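Local coordinates for esterase (uncultured bacterium pCosCE1, PDB 7ATL), which hydrolyses carboxylic esters and shows promiscuous acyltransferase activity, as a family VIII carboxylesterase of the beta-lactamase clan, at residues 70-75 against 113-118; 88-93 against 179-184; 95-100 against 107-112; 136-141 against 157-162; 167-172 against 337-342. All coordinates share one frame; numbering follows the deposited sequence.

Contact 1. Residues 70-75 against 113-118; sequences YITLAA and HLLSHT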
# COMPACT_ATOMS: atom_id res chain seq x y z
N TYR A 70 -0.66 -5.75 -3.60
CA TYR A 70 -1.48 -6.98 -3.56
C TYR A 70 -2.47 -6.99 -4.74
O TYR A 70 -2.52 -8.00 -5.47
CB TYR A 70 -2.18 -7.13 -2.21
CG TYR A 70 -1.36 -7.87 -1.19
CD1 TYR A 70 -0.89 -9.15 -1.44
CD2 TYR A 70 -1.04 -7.31 0.03
CE1 TYR A 70 -0.14 -9.85 -0.51
CE2 TYR A 70 -0.29 -7.98 0.97
CZ TYR A 70 0.15 -9.26 0.70
OH TYR A 70 0.89 -9.93 1.62
N ILE A 71 -3.27 -5.93 -4.92
CA ILE A 71 -4.37 -5.94 -5.92
C ILE A 71 -3.79 -5.60 -7.29
O ILE A 71 -4.31 -6.15 -8.31
CB ILE A 71 -5.53 -5.01 -5.50
CG1 ILE A 71 -6.05 -5.36 -4.11
CG2 ILE A 71 -6.65 -5.06 -6.53
CD1 ILE A 71 -6.62 -6.75 -4.00
N THR A 72 -2.73 -4.79 -7.34
CA THR A 72 -1.93 -4.59 -8.57
C THR A 72 -1.42 -5.96 -9.06
O THR A 72 -1.57 -6.25 -10.26
CB THR A 72 -0.80 -3.58 -8.35
OG1 THR A 72 -1.42 -2.34 -7.99
CG2 THR A 72 0.08 -3.42 -9.57
N LEU A 73 -0.89 -6.79 -8.16
CA LEU A 73 -0.44 -8.17 -8.52
C LEU A 73 -1.60 -8.97 -9.11
O LEU A 73 -1.36 -9.66 -10.10
CB LEU A 73 0.15 -8.95 -7.33
CG LEU A 73 0.55 -10.38 -7.70
CD1 LEU A 73 1.45 -10.37 -8.92
CD2 LEU A 73 1.24 -11.09 -6.56
N ALA A 74 -2.79 -8.93 -8.52
CA ALA A 74 -3.95 -9.69 -9.02
C ALA A 74 -4.22 -9.30 -10.48
O ALA A 74 -4.36 -10.20 -11.32
CB ALA A 74 -5.15 -9.46 -8.13
N ALA A 75 -4.25 -8.00 -10.77
CA ALA A 75 -4.46 -7.41 -12.11
C ALA A 75 -3.36 -7.85 -13.08
O ALA A 75 -3.70 -8.20 -14.24
CB ALA A 75 -4.46 -5.90 -12.02
N HIS A 113 -3.64 3.51 -16.51
CA HIS A 113 -3.81 4.78 -15.78
C HIS A 113 -4.19 4.42 -14.34
O HIS A 113 -3.64 5.04 -13.40
CB HIS A 113 -4.83 5.72 -16.46
CG HIS A 113 -4.55 6.09 -17.88
ND1 HIS A 113 -5.57 6.19 -18.83
CD2 HIS A 113 -3.41 6.41 -18.53
CE1 HIS A 113 -5.07 6.55 -19.99
NE2 HIS A 113 -3.75 6.69 -19.84
N LEU A 114 -5.11 3.47 -14.14
CA LEU A 114 -5.43 3.03 -12.75
C LEU A 114 -4.15 2.57 -12.03
O LEU A 114 -3.94 2.97 -10.88
CB LEU A 114 -6.49 1.93 -12.75
CG LEU A 114 -7.89 2.31 -13.21
CD1 LEU A 114 -8.86 1.15 -13.02
CD2 LEU A 114 -8.40 3.54 -12.47
N LEU A 115 -3.31 1.77 -12.68
CA LEU A 115 -2.13 1.11 -12.04
C LEU A 115 -1.09 2.15 -11.59
O LEU A 115 -0.33 1.84 -10.65
CB LEU A 115 -1.52 0.13 -13.05
CG LEU A 115 -2.40 -1.06 -13.39
CD1 LEU A 115 -1.78 -1.89 -14.50
CD2 LEU A 115 -2.63 -1.93 -12.17
N SER A 116 -1.02 3.31 -12.25
CA SER A 116 0.05 4.32 -12.06
C SER A 116 -0.55 5.61 -11.51
O SER A 116 0.20 6.60 -11.38
CB SER A 116 0.83 4.55 -13.34
OG SER A 116 1.52 3.36 -13.73
N HIS A 117 -1.85 5.62 -11.20
CA HIS A 117 -2.53 6.77 -10.55
C HIS A 117 -2.49 8.00 -11.46
O HIS A 117 -2.24 9.09 -10.94
CB HIS A 117 -1.90 7.06 -9.17
CG HIS A 117 -2.14 5.99 -8.15
ND1 HIS A 117 -3.34 5.89 -7.48
CD2 HIS A 117 -1.36 4.99 -7.71
CE1 HIS A 117 -3.28 4.85 -6.66
NE2 HIS A 117 -2.08 4.28 -6.79
N THR A 118 -2.73 7.83 -12.75
CA THR A 118 -2.76 8.91 -13.76
C THR A 118 -4.18 9.03 -14.31
O THR A 118 -4.36 9.73 -15.32
CB THR A 118 -1.75 8.64 -14.89
OG1 THR A 118 -2.14 7.44 -15.58
CG2 THR A 118 -0.32 8.47 -14.42
O HOH W 1 -0.49 0.30 -8.62
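L115 reaches from one helix to another with a single methyl, which meets two residues spaced one turn apart. Its CD2 comes within 4.0 Å of T72 CG2 and within 4.4 Å of A75 CB, an alanine whose beta carbon faces the incoming leucine. The threonine is set for two tasks: CG2 lies anti to the backbone N and meets the leucine, while OG1 (chi1 -61°) stays beside that N and takes the polar partners. OG1 bonds to the carbonyl of K68 in the preceding turn and accepts a hydrogen bond from water 1, 2.9 Å from T72 OG1. The same water donates to L115 O at 2.6 Å, so it ties a buried hydroxyl to the main-chain carbonyl of L115, shortly before the Schellman motif at H117. Helix 67-80 lies beside helix 111-116, with L178 of helix 174-186 and F317 of a loop also packing on L115, while I71 and A74 turn to L182 of helix 174-186.

Contact 2. Residues 88-93 against 179-184; sequences DTVSRW and GAVLEQ
W93 and V181 meet because of how each is turned about its first torsion: the indole CG lies anti to the carbonyl carbon (chi1 -67°), and V181 CG1 lies anti to its backbone N (chi1 167°). The valine methyl CG1 then rests 3.8 Å from W93 CG, the two side chains crossing at about a right angle, while its other methyl, CG2, meets V90 CG1 at 4.2 Å. On the six-membered part of the indole, CE3 is 3.9 Å from Q184 CB, and the bent glutamine also brings CG to 3.3 Å from W93 O. The ring's rotation is restrained within its own segment by NE1 donating to D88 OD2 over 3.1 Å, with the N-H in line to within 17° and the oxygen almost in the indole plane. T89 OG1 accepts from R92 N, an ST motif at the start of the turn 90-93. The loop between helices 67-80 and 111-116 here packs on helix 174-186, in the helical part of a beta-lactamase-like chain, with I111 also touching V181.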
# COMPACT_ATOMS: atom_id res chain seq x y z
N ASP A 88 -7.32 -1.56 -21.89
CA ASP A 88 -8.79 -1.63 -21.72
C ASP A 88 -9.27 -0.35 -21.05
O ASP A 88 -8.61 0.13 -20.09
CB ASP A 88 -9.18 -2.82 -20.85
CG ASP A 88 -9.03 -4.14 -21.57
OD1 ASP A 88 -8.41 -4.13 -22.66
OD2 ASP A 88 -9.53 -5.14 -21.03
N THR A 89 -10.40 0.18 -21.51
CA THR A 89 -11.11 1.27 -20.81
C THR A 89 -11.69 0.69 -19.52
O THR A 89 -11.88 -0.53 -19.44
CB THR A 89 -12.17 1.90 -21.70
OG1 THR A 89 -13.17 0.92 -21.95
CG2 THR A 89 -11.57 2.44 -22.98
N VAL A 90 -11.93 1.55 -18.54
CA VAL A 90 -12.62 1.15 -17.28
C VAL A 90 -14.08 0.92 -17.62
O VAL A 90 -14.66 -0.11 -17.21
CB VAL A 90 -12.41 2.20 -16.18
CG1 VAL A 90 -13.23 1.87 -14.94
CG2 VAL A 90 -10.94 2.33 -15.81
N SER A 91 -14.66 1.84 -18.38
CA SER A 91 -16.09 1.81 -18.77
C SER A 91 -16.44 0.48 -19.47
O SER A 91 -17.59 0.02 -19.37
CB SER A 91 -16.46 3.06 -19.57
OG SER A 91 -16.05 2.99 -20.94
N ARG A 92 -15.48 -0.17 -20.12
CA ARG A 92 -15.68 -1.52 -20.73
C ARG A 92 -16.09 -2.54 -19.66
O ARG A 92 -16.89 -3.44 -19.96
CB ARG A 92 -14.38 -1.97 -21.41
CG ARG A 92 -14.43 -3.37 -22.01
CD ARG A 92 -13.19 -3.58 -22.85
NE ARG A 92 -13.06 -4.91 -23.41
CZ ARG A 92 -12.13 -5.26 -24.29
NH1 ARG A 92 -11.24 -4.37 -24.70
NH2 ARG A 92 -12.09 -6.49 -24.76
N TRP A 93 -15.53 -2.40 -18.46
CA TRP A 93 -15.73 -3.35 -17.34
C TRP A 93 -16.80 -2.82 -16.35
O TRP A 93 -17.56 -3.64 -15.80
CB TRP A 93 -14.37 -3.61 -16.67
CG TRP A 93 -13.45 -4.36 -17.58
CD1 TRP A 93 -12.39 -3.88 -18.29
CD2 TRP A 93 -13.59 -5.74 -17.95
NE1 TRP A 93 -11.83 -4.88 -19.04
CE2 TRP A 93 -12.55 -6.03 -18.85
CE3 TRP A 93 -14.47 -6.76 -17.59
CZ2 TRP A 93 -12.37 -7.31 -19.38
CZ3 TRP A 93 -14.30 -8.01 -18.12
CH2 TRP A 93 -13.26 -8.29 -19.00
N GLY A 179 -10.03 -2.89 -8.26
CA GLY A 179 -10.67 -4.00 -7.53
C GLY A 179 -12.01 -4.37 -8.13
O GLY A 179 -12.24 -5.56 -8.39
N ALA A 180 -12.86 -3.38 -8.37
CA ALA A 180 -14.19 -3.59 -8.99
C ALA A 180 -14.01 -4.09 -10.42
O ALA A 180 -14.71 -5.02 -10.83
CB ALA A 180 -15.01 -2.32 -8.91
N VAL A 181 -13.07 -3.54 -11.18
CA VAL A 181 -12.80 -4.09 -12.53
C VAL A 181 -12.46 -5.58 -12.39
O VAL A 181 -13.04 -6.40 -13.13
CB VAL A 181 -11.66 -3.35 -13.26
CG1 VAL A 181 -11.21 -4.14 -14.49
CG2 VAL A 181 -12.06 -1.94 -13.63
N LEU A 182 -11.55 -5.93 -11.49
CA LEU A 182 -11.11 -7.34 -11.31
C LEU A 182 -12.31 -8.25 -11.02
O LEU A 182 -12.34 -9.39 -11.54
CB LEU A 182 -10.08 -7.35 -10.18
CG LEU A 182 -8.62 -7.35 -10.60
CD1 LEU A 182 -8.35 -6.39 -11.74
CD2 LEU A 182 -7.73 -7.07 -9.42
N GLU A 183 -13.29 -7.79 -10.22
CA GLU A 183 -14.56 -8.53 -9.95
C GLU A 183 -15.26 -8.85 -11.28
O GLU A 183 -15.70 -10.00 -11.47
CB GLU A 183 -15.53 -7.74 -9.08
CG GLU A 183 -15.06 -7.55 -7.65
CD GLU A 183 -16.05 -6.83 -6.75
OE1 GLU A 183 -16.81 -5.95 -7.27
OE2 GLU A 183 -16.04 -7.13 -5.51
N GLN A 184 -15.38 -7.89 -12.18
CA GLN A 184 -16.08 -8.11 -13.46
C GLN A 184 -15.28 -9.08 -14.33
O GLN A 184 -15.91 -9.93 -14.97
CB GLN A 184 -16.31 -6.78 -14.18
CG GLN A 184 -17.20 -5.83 -13.39
CD GLN A 184 -18.48 -6.47 -12.94
OE1 GLN A 184 -18.86 -6.38 -11.79
NE2 GLN A 184 -19.14 -7.17 -13.84

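Contact 3. Residues 95-100 against 107-112; sequences PWFTPA and PPIKIR
F97 is the centre of an inverse gamma turn, and its ring meets I109, on the other limb of the long loop that leads into helix 111-116. The touching atom of the isoleucine is its terminal methyl: CD1 lies 3.8 Å from F97 CE2, at the ring edge and near its plane. The same methyl also reaches P99 CG at 4.0 Å, the proline crossing the isoleucine at about a right angle. The phenylalanine has CG anti to the backbone N (chi1 -161°), and this torsion brings the far end of the ring nearer I109 than its beta carbon. In the fold, this loop spans the gap between helix 67-80 and helix 111-116, within the helical part of a beta-lactamase-like chain; K110 holds the N-cap position of the second helix, and L156 and A157 of helix 149-157 also touch F97. Farther along, P107 CD passes 3.9 Å from P99 O. Water 2 bridges the two limbs here, donating to P99 O and to P107 O at 2.7 Å each, and so gives each carbonyl a hydrogen-bond donor in a region rich in prolines, whose nitrogens have no hydrogen to offer.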
# COMPACT_ATOMS: atom_id res chain seq x y z
N PRO A 95 -19.69 -0.20 -16.90
CA PRO A 95 -20.27 0.70 -17.90
C PRO A 95 -20.74 2.06 -17.35
O PRO A 95 -20.77 3.00 -18.09
CB PRO A 95 -21.45 -0.09 -18.50
CG PRO A 95 -21.24 -1.56 -18.09
CD PRO A 95 -20.33 -1.53 -16.87
N TRP A 96 -21.05 2.13 -16.06
CA TRP A 96 -21.52 3.34 -15.33
C TRP A 96 -20.36 4.21 -14.82
O TRP A 96 -20.61 5.37 -14.41
CB TRP A 96 -22.43 2.89 -14.18
CG TRP A 96 -21.88 1.74 -13.39
CD1 TRP A 96 -22.19 0.42 -13.54
CD2 TRP A 96 -20.89 1.80 -12.34
NE1 TRP A 96 -21.48 -0.34 -12.66
CE2 TRP A 96 -20.68 0.47 -11.91
CE3 TRP A 96 -20.16 2.83 -11.74
CZ2 TRP A 96 -19.78 0.16 -10.89
CZ3 TRP A 96 -19.27 2.52 -10.73
CH2 TRP A 96 -19.09 1.20 -10.31
N PHE A 97 -19.11 3.72 -14.79
CA PHE A 97 -17.95 4.53 -14.37
C PHE A 97 -17.44 5.35 -15.56
O PHE A 97 -16.44 4.97 -16.24
CB PHE A 97 -16.84 3.66 -13.77
CG PHE A 97 -15.87 4.46 -12.94
CD1 PHE A 97 -16.15 4.75 -11.61
CD2 PHE A 97 -14.72 4.97 -13.49
CE1 PHE A 97 -15.30 5.53 -10.85
CE2 PHE A 97 -13.86 5.75 -12.73
CZ PHE A 97 -14.15 6.01 -11.41
N THR A 98 -18.09 6.48 -15.79
CA THR A 98 -17.81 7.38 -16.93
C THR A 98 -17.70 8.82 -16.45
O THR A 98 -18.38 9.70 -16.98
CB THR A 98 -18.87 7.19 -18.02
OG1 THR A 98 -20.16 7.32 -17.44
CG2 THR A 98 -18.79 5.83 -18.67
N PRO A 99 -16.82 9.12 -15.47
CA PRO A 99 -16.67 10.48 -14.95
C PRO A 99 -16.20 11.49 -16.00
O PRO A 99 -15.58 11.10 -16.99
CB PRO A 99 -15.60 10.34 -13.86
CG PRO A 99 -14.85 9.11 -14.27
CD PRO A 99 -15.91 8.18 -14.80
N ALA A 100 -16.48 12.76 -15.73
CA ALA A 100 -16.22 13.91 -16.62
C ALA A 100 -15.16 14.81 -16.01
O ALA A 100 -15.07 14.85 -14.80
CB ALA A 100 -17.51 14.66 -16.81
N PRO A 107 -13.51 11.53 -20.76
CA PRO A 107 -12.40 10.87 -21.42
C PRO A 107 -12.31 9.43 -20.93
O PRO A 107 -12.56 9.15 -19.75
CB PRO A 107 -11.18 11.69 -20.98
CG PRO A 107 -11.57 12.18 -19.61
CD PRO A 107 -13.07 12.37 -19.64
N PRO A 108 -11.91 8.50 -21.81
CA PRO A 108 -11.71 7.11 -21.42
C PRO A 108 -10.53 7.03 -20.44
O PRO A 108 -9.59 7.82 -20.55
CB PRO A 108 -11.46 6.35 -22.73
CG PRO A 108 -11.02 7.42 -23.72
CD PRO A 108 -11.59 8.74 -23.23
N ILE A 109 -10.67 6.15 -19.45
CA ILE A 109 -9.61 5.81 -18.47
C ILE A 109 -9.13 4.42 -18.84
O ILE A 109 -9.98 3.51 -19.00
CB ILE A 109 -10.12 5.84 -17.02
CG1 ILE A 109 -10.60 7.23 -16.57
CG2 ILE A 109 -9.05 5.28 -16.09
CD1 ILE A 109 -11.48 7.20 -15.32
N LYS A 110 -7.83 4.27 -18.94
CA LYS A 110 -7.21 2.96 -19.25
C LYS A 110 -6.74 2.32 -17.95
O LYS A 110 -6.38 3.05 -17.02
CB LYS A 110 -6.06 3.12 -20.24
CG LYS A 110 -6.45 3.42 -21.67
CD LYS A 110 -5.32 4.12 -22.40
CE LYS A 110 -5.33 3.89 -23.89
NZ LYS A 110 -3.96 3.65 -24.40
N ILE A 111 -6.73 0.99 -17.94
CA ILE A 111 -6.22 0.16 -16.82
C ILE A 111 -4.80 0.65 -16.47
O ILE A 111 -4.52 0.76 -15.28
CB ILE A 111 -6.29 -1.34 -17.18
CG1 ILE A 111 -7.72 -1.77 -17.51
CG2 ILE A 111 -5.72 -2.20 -16.08
CD1 ILE A 111 -8.72 -1.54 -16.39
N ARG A 112 -3.96 0.98 -17.44
CA ARG A 112 -2.56 1.40 -17.10
C ARG A 112 -2.60 2.71 -16.31
O ARG A 112 -1.63 3.01 -15.56
CB ARG A 112 -1.68 1.55 -18.34
CG ARG A 112 -2.21 2.53 -19.38
CD ARG A 112 -1.21 2.77 -20.50
NE ARG A 112 -1.15 1.64 -21.41
CZ ARG A 112 -0.18 0.73 -21.46
NH1 ARG A 112 0.86 0.77 -20.63
NH2 ARG A 112 -0.27 -0.25 -22.34
O HOH W 2 -14.67 8.86 -18.11

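Contact 4. Residues 136-141 against 157-162; sequences LGIKDG and AQADLL. With EDO (1,2-ethanediol), chain F.
L136 and I138 hold their terminal methyls out to one small target, the methyl of A159. L136 CD1 lies 3.8 Å from A159 CB, and I138 CD1 approaches the same carbon at 4.2 Å, so the alanine is met by two branched side chains with a glycine between them in sequence. The leucine is the larger contributor. Its CD1 also lies against the backbone of the other segment, 4.0 Å from Q158 C, while CD2, the other branch, is turned to the extended side chain of Q158, which it crosses obliquely. In I138 the longer branch does the touching: CG1 sits anti to the carbonyl carbon (chi1 -68°) and an extended second torsion (157°) carries CD1 outward. G137 closes the short helix 132-136 with a Schellman motif and a positive phi; L136 and I138, on either side of it in sequence, both face A159. From the same helix, Y133 packs on both I138 and A159. K139 NZ donates to O1 of a 1,2-ethanediol, probably from the crystallisation liquor, at 2.7 Å. Across the contact itself mostly methyls meet, with the main chain and the amide end of Q158 at the margin, which is consistent with van der Waals packing and partial shielding of A159 from solvent, with little directional preference.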
# COMPACT_ATOMS: atom_id res chain seq x y z
N LEU A 136 -19.77 14.66 -1.63
CA LEU A 136 -20.45 13.53 -2.32
C LEU A 136 -20.54 12.31 -1.41
O LEU A 136 -21.28 11.42 -1.75
CB LEU A 136 -19.70 13.21 -3.61
CG LEU A 136 -20.22 13.95 -4.84
CD1 LEU A 136 -19.24 13.81 -6.00
CD2 LEU A 136 -21.61 13.44 -5.22
N GLY A 137 -19.78 12.25 -0.31
CA GLY A 137 -19.81 11.11 0.62
C GLY A 137 -18.99 9.93 0.12
O GLY A 137 -19.29 8.78 0.48
N ILE A 138 -17.98 10.21 -0.70
CA ILE A 138 -17.02 9.19 -1.17
C ILE A 138 -16.15 8.75 0.02
O ILE A 138 -15.71 9.60 0.81
CB ILE A 138 -16.22 9.77 -2.34
CG1 ILE A 138 -17.13 9.98 -3.55
CG2 ILE A 138 -15.00 8.92 -2.69
CD1 ILE A 138 -16.62 11.00 -4.52
N LYS A 139 -15.92 7.45 0.14
CA LYS A 139 -15.09 6.85 1.21
C LYS A 139 -13.72 6.46 0.64
O LYS A 139 -13.63 6.04 -0.52
CB LYS A 139 -15.86 5.66 1.81
CG LYS A 139 -17.24 6.02 2.35
CD LYS A 139 -17.21 7.05 3.48
CE LYS A 139 -18.50 7.83 3.65
NZ LYS A 139 -18.24 9.08 4.40
N ASP A 140 -12.68 6.61 1.45
CA ASP A 140 -11.28 6.32 1.03
C ASP A 140 -10.92 4.87 1.35
O ASP A 140 -9.82 4.48 0.94
CB ASP A 140 -10.31 7.30 1.69
CG ASP A 140 -10.32 8.71 1.09
OD1 ASP A 140 -10.81 8.87 -0.07
OD2 ASP A 140 -9.78 9.63 1.79
N GLY A 141 -11.77 4.11 2.04
CA GLY A 141 -11.54 2.68 2.33
C GLY A 141 -11.13 2.38 3.78
O GLY A 141 -11.01 1.19 4.10
N ALA A 157 -17.89 8.18 -9.44
CA ALA A 157 -18.20 8.37 -10.88
C ALA A 157 -18.82 9.75 -11.10
O ALA A 157 -18.66 10.28 -12.21
CB ALA A 157 -19.14 7.29 -11.37
N GLN A 158 -19.50 10.30 -10.07
CA GLN A 158 -20.23 11.59 -10.17
C GLN A 158 -19.30 12.79 -9.89
O GLN A 158 -19.75 13.94 -10.06
CB GLN A 158 -21.41 11.60 -9.21
CG GLN A 158 -22.50 10.60 -9.56
CD GLN A 158 -23.49 10.58 -8.42
OE1 GLN A 158 -23.68 9.57 -7.75
NE2 GLN A 158 -24.05 11.75 -8.15
N ALA A 159 -18.08 12.54 -9.45
CA ALA A 159 -17.07 13.59 -9.19
C ALA A 159 -16.30 13.90 -10.48
O ALA A 159 -15.99 13.02 -11.25
CB ALA A 159 -16.15 13.16 -8.07
N ASP A 160 -15.94 15.16 -10.66
CA ASP A 160 -15.00 15.59 -11.71
C ASP A 160 -13.69 14.81 -11.55
O ASP A 160 -13.18 14.73 -10.41
CB ASP A 160 -14.79 17.11 -11.62
CG ASP A 160 -16.01 17.94 -11.99
OD1 ASP A 160 -17.05 17.34 -12.41
OD2 ASP A 160 -15.91 19.19 -11.87
N LEU A 161 -13.17 14.29 -12.66
CA LEU A 161 -11.73 14.01 -12.80
C LEU A 161 -10.98 15.33 -12.69
O LEU A 161 -11.57 16.37 -13.01
CB LEU A 161 -11.46 13.34 -14.14
CG LEU A 161 -12.12 11.98 -14.34
CD1 LEU A 161 -12.00 11.55 -15.79
CD2 LEU A 161 -11.50 10.95 -13.41
N LEU A 162 -9.71 15.30 -12.28
CA LEU A 162 -8.88 16.51 -12.11
C LEU A 162 -8.00 16.75 -13.33
O LEU A 162 -7.43 17.83 -13.41
CB LEU A 162 -8.07 16.35 -10.82
CG LEU A 162 -8.92 16.63 -9.59
CD1 LEU A 162 -9.64 15.38 -9.12
CD2 LEU A 162 -8.10 17.24 -8.48
C1 EDO F . -17.84 12.10 3.32
O1 EDO F . -17.19 10.94 2.79
C2 EDO F . -16.93 13.11 3.92
O2 EDO F . -17.56 14.21 4.53

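Contact 5. Residues 167-172 against 337-342; sequences SEFRYS and LQWGGV
Y171 has W339 CZ2 over one face of its ring, 3.5 Å from Y171 CE1. The tyrosine ring and the five-membered ring of W339 have their planes inclined at 59°, and the two side chains slide past each other in opposite directions. Both have CG anti to the backbone N (chi1 -163° for the tyrosine), which sends the rings out to meet across backbones whose nearest CA atoms are 11.7 Å apart. At the far end W339 NE1 donates to Y171 OH over 3.0 Å, almost straight at 176° and in the indole plane. The hydroxyl also bonds to S65 OG and K68 NZ, the serine and lysine of an SxxK pattern. This is consistent with the beta-lactamase-like active site of family VIII esterases, in which a W-G-G sequence, here probably W339 to G341, takes the place of the KTG motif on the sheet strand. F169 CZ adds a looser touch, 4.4 Å from W339 CH2, and F315 meets both F169 and W339.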
# COMPACT_ATOMS: atom_id res chain seq x y z
N SER A 167 -2.23 12.17 -18.06
CA SER A 167 -1.48 13.45 -18.16
C SER A 167 -0.64 13.69 -16.90
O SER A 167 0.37 14.40 -17.02
CB SER A 167 -2.34 14.65 -18.52
OG SER A 167 -3.45 14.78 -17.63
N GLU A 168 -0.99 13.13 -15.74
CA GLU A 168 -0.21 13.44 -14.52
C GLU A 168 -0.50 12.43 -13.42
O GLU A 168 -1.58 11.83 -13.38
CB GLU A 168 -0.49 14.87 -14.05
CG GLU A 168 -1.75 15.00 -13.23
CD GLU A 168 -2.19 16.40 -12.87
OE1 GLU A 168 -1.37 17.33 -12.98
OE2 GLU A 168 -3.37 16.56 -12.48
N PHE A 169 0.45 12.30 -12.51
CA PHE A 169 0.33 11.44 -11.32
C PHE A 169 -0.40 12.21 -10.23
O PHE A 169 -0.06 13.37 -10.00
CB PHE A 169 1.71 11.03 -10.83
CG PHE A 169 1.70 10.22 -9.55
CD1 PHE A 169 1.58 8.84 -9.59
CD2 PHE A 169 1.90 10.84 -8.33
CE1 PHE A 169 1.64 8.10 -8.42
CE2 PHE A 169 1.95 10.09 -7.17
CZ PHE A 169 1.80 8.73 -7.21
N ARG A 170 -1.38 11.55 -9.61
CA ARG A 170 -2.12 12.03 -8.43
C ARG A 170 -2.59 10.79 -7.68
O ARG A 170 -3.42 10.02 -8.23
CB ARG A 170 -3.29 12.95 -8.81
CG ARG A 170 -3.85 13.77 -7.65
CD ARG A 170 -5.18 14.40 -8.03
NE ARG A 170 -4.92 15.44 -9.01
CZ ARG A 170 -4.55 16.69 -8.71
NH1 ARG A 170 -4.43 17.08 -7.45
NH2 ARG A 170 -4.30 17.56 -9.67
N TYR A 171 -2.05 10.60 -6.47
CA TYR A 171 -2.34 9.44 -5.61
C TYR A 171 -3.85 9.37 -5.41
O TYR A 171 -4.43 10.41 -5.12
CB TYR A 171 -1.61 9.54 -4.28
CG TYR A 171 -1.53 8.25 -3.54
CD1 TYR A 171 -1.13 7.08 -4.15
CD2 TYR A 171 -1.80 8.21 -2.19
CE1 TYR A 171 -1.04 5.88 -3.46
CE2 TYR A 171 -1.72 7.03 -1.48
CZ TYR A 171 -1.34 5.86 -2.11
OH TYR A 171 -1.25 4.72 -1.37
N SER A 172 -4.45 8.20 -5.58
CA SER A 172 -5.89 8.15 -5.89
C SER A 172 -6.56 6.87 -5.38
O SER A 172 -5.91 5.92 -4.97
CB SER A 172 -6.09 8.33 -7.36
OG SER A 172 -5.85 7.11 -8.05
N LEU A 337 11.74 -0.59 -6.32
CA LEU A 337 10.28 -0.41 -6.22
C LEU A 337 9.97 -0.25 -4.74
O LEU A 337 10.43 -1.09 -3.97
CB LEU A 337 9.57 -1.63 -6.82
CG LEU A 337 8.06 -1.45 -7.03
CD1 LEU A 337 7.80 -0.48 -8.18
CD2 LEU A 337 7.39 -2.80 -7.29
N GLN A 338 9.22 0.79 -4.36
CA GLN A 338 8.94 1.11 -2.94
C GLN A 338 7.56 1.72 -2.80
O GLN A 338 7.17 2.50 -3.67
CB GLN A 338 9.96 2.12 -2.42
CG GLN A 338 9.67 2.63 -1.00
CD GLN A 338 10.84 3.45 -0.53
OE1 GLN A 338 11.87 2.93 -0.15
NE2 GLN A 338 10.70 4.76 -0.56
N TRP A 339 6.90 1.43 -1.70
CA TRP A 339 5.72 2.21 -1.24
C TRP A 339 5.52 1.92 0.25
O TRP A 339 6.41 1.25 0.83
CB TRP A 339 4.50 1.85 -2.10
CG TRP A 339 3.52 2.97 -2.22
CD1 TRP A 339 2.22 2.93 -1.84
CD2 TRP A 339 3.76 4.27 -2.76
NE1 TRP A 339 1.63 4.13 -2.08
CE2 TRP A 339 2.55 4.98 -2.64
CE3 TRP A 339 4.86 4.92 -3.33
CZ2 TRP A 339 2.41 6.31 -3.06
CZ3 TRP A 339 4.73 6.23 -3.75
CH2 TRP A 339 3.52 6.91 -3.62
N GLY A 340 4.44 2.42 0.85
CA GLY A 340 4.18 2.28 2.30
C GLY A 340 2.70 2.17 2.62
O GLY A 340 1.93 1.69 1.73
N GLY A 341 2.32 2.63 3.82
CA GLY A 341 0.94 2.62 4.36
C GLY A 341 0.78 3.60 5.49
O GLY A 341 1.63 3.62 6.40
N VAL A 342 -0.29 4.38 5.50
CA VAL A 342 -0.50 5.41 6.55
C VAL A 342 -0.53 4.75 7.93
O VAL A 342 -0.14 5.41 8.86
CB VAL A 342 -1.76 6.26 6.33
CG1 VAL A 342 -1.75 6.95 4.98
CG2 VAL A 342 -3.03 5.43 6.49

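Overall arrangement
Of the five contacts, only contact 5 touches the SxxK residues, and the others extend outward from it. Its Y171 side chain lies about 3 Å from a bound pentaethylene glycol, probably from the crystallisation liquor, which may mark the pocket. Contact 1 lies beside it, centres about 10 Å apart; H117 ND1 and S172 OG, 2.9 Å apart, join them directly. Contact 2 touches contact 1 through V90 CG2 and L114 CD1, 3.7 Å apart. Contact 3 is nested within the loop closed by contact 2, and V90 N and I109 O, 2.8 Å apart, join the two loop segments. Contact 4 is bound to contact 3 through A100 O and L161 N, and returns to contact 5 through L162 against R170.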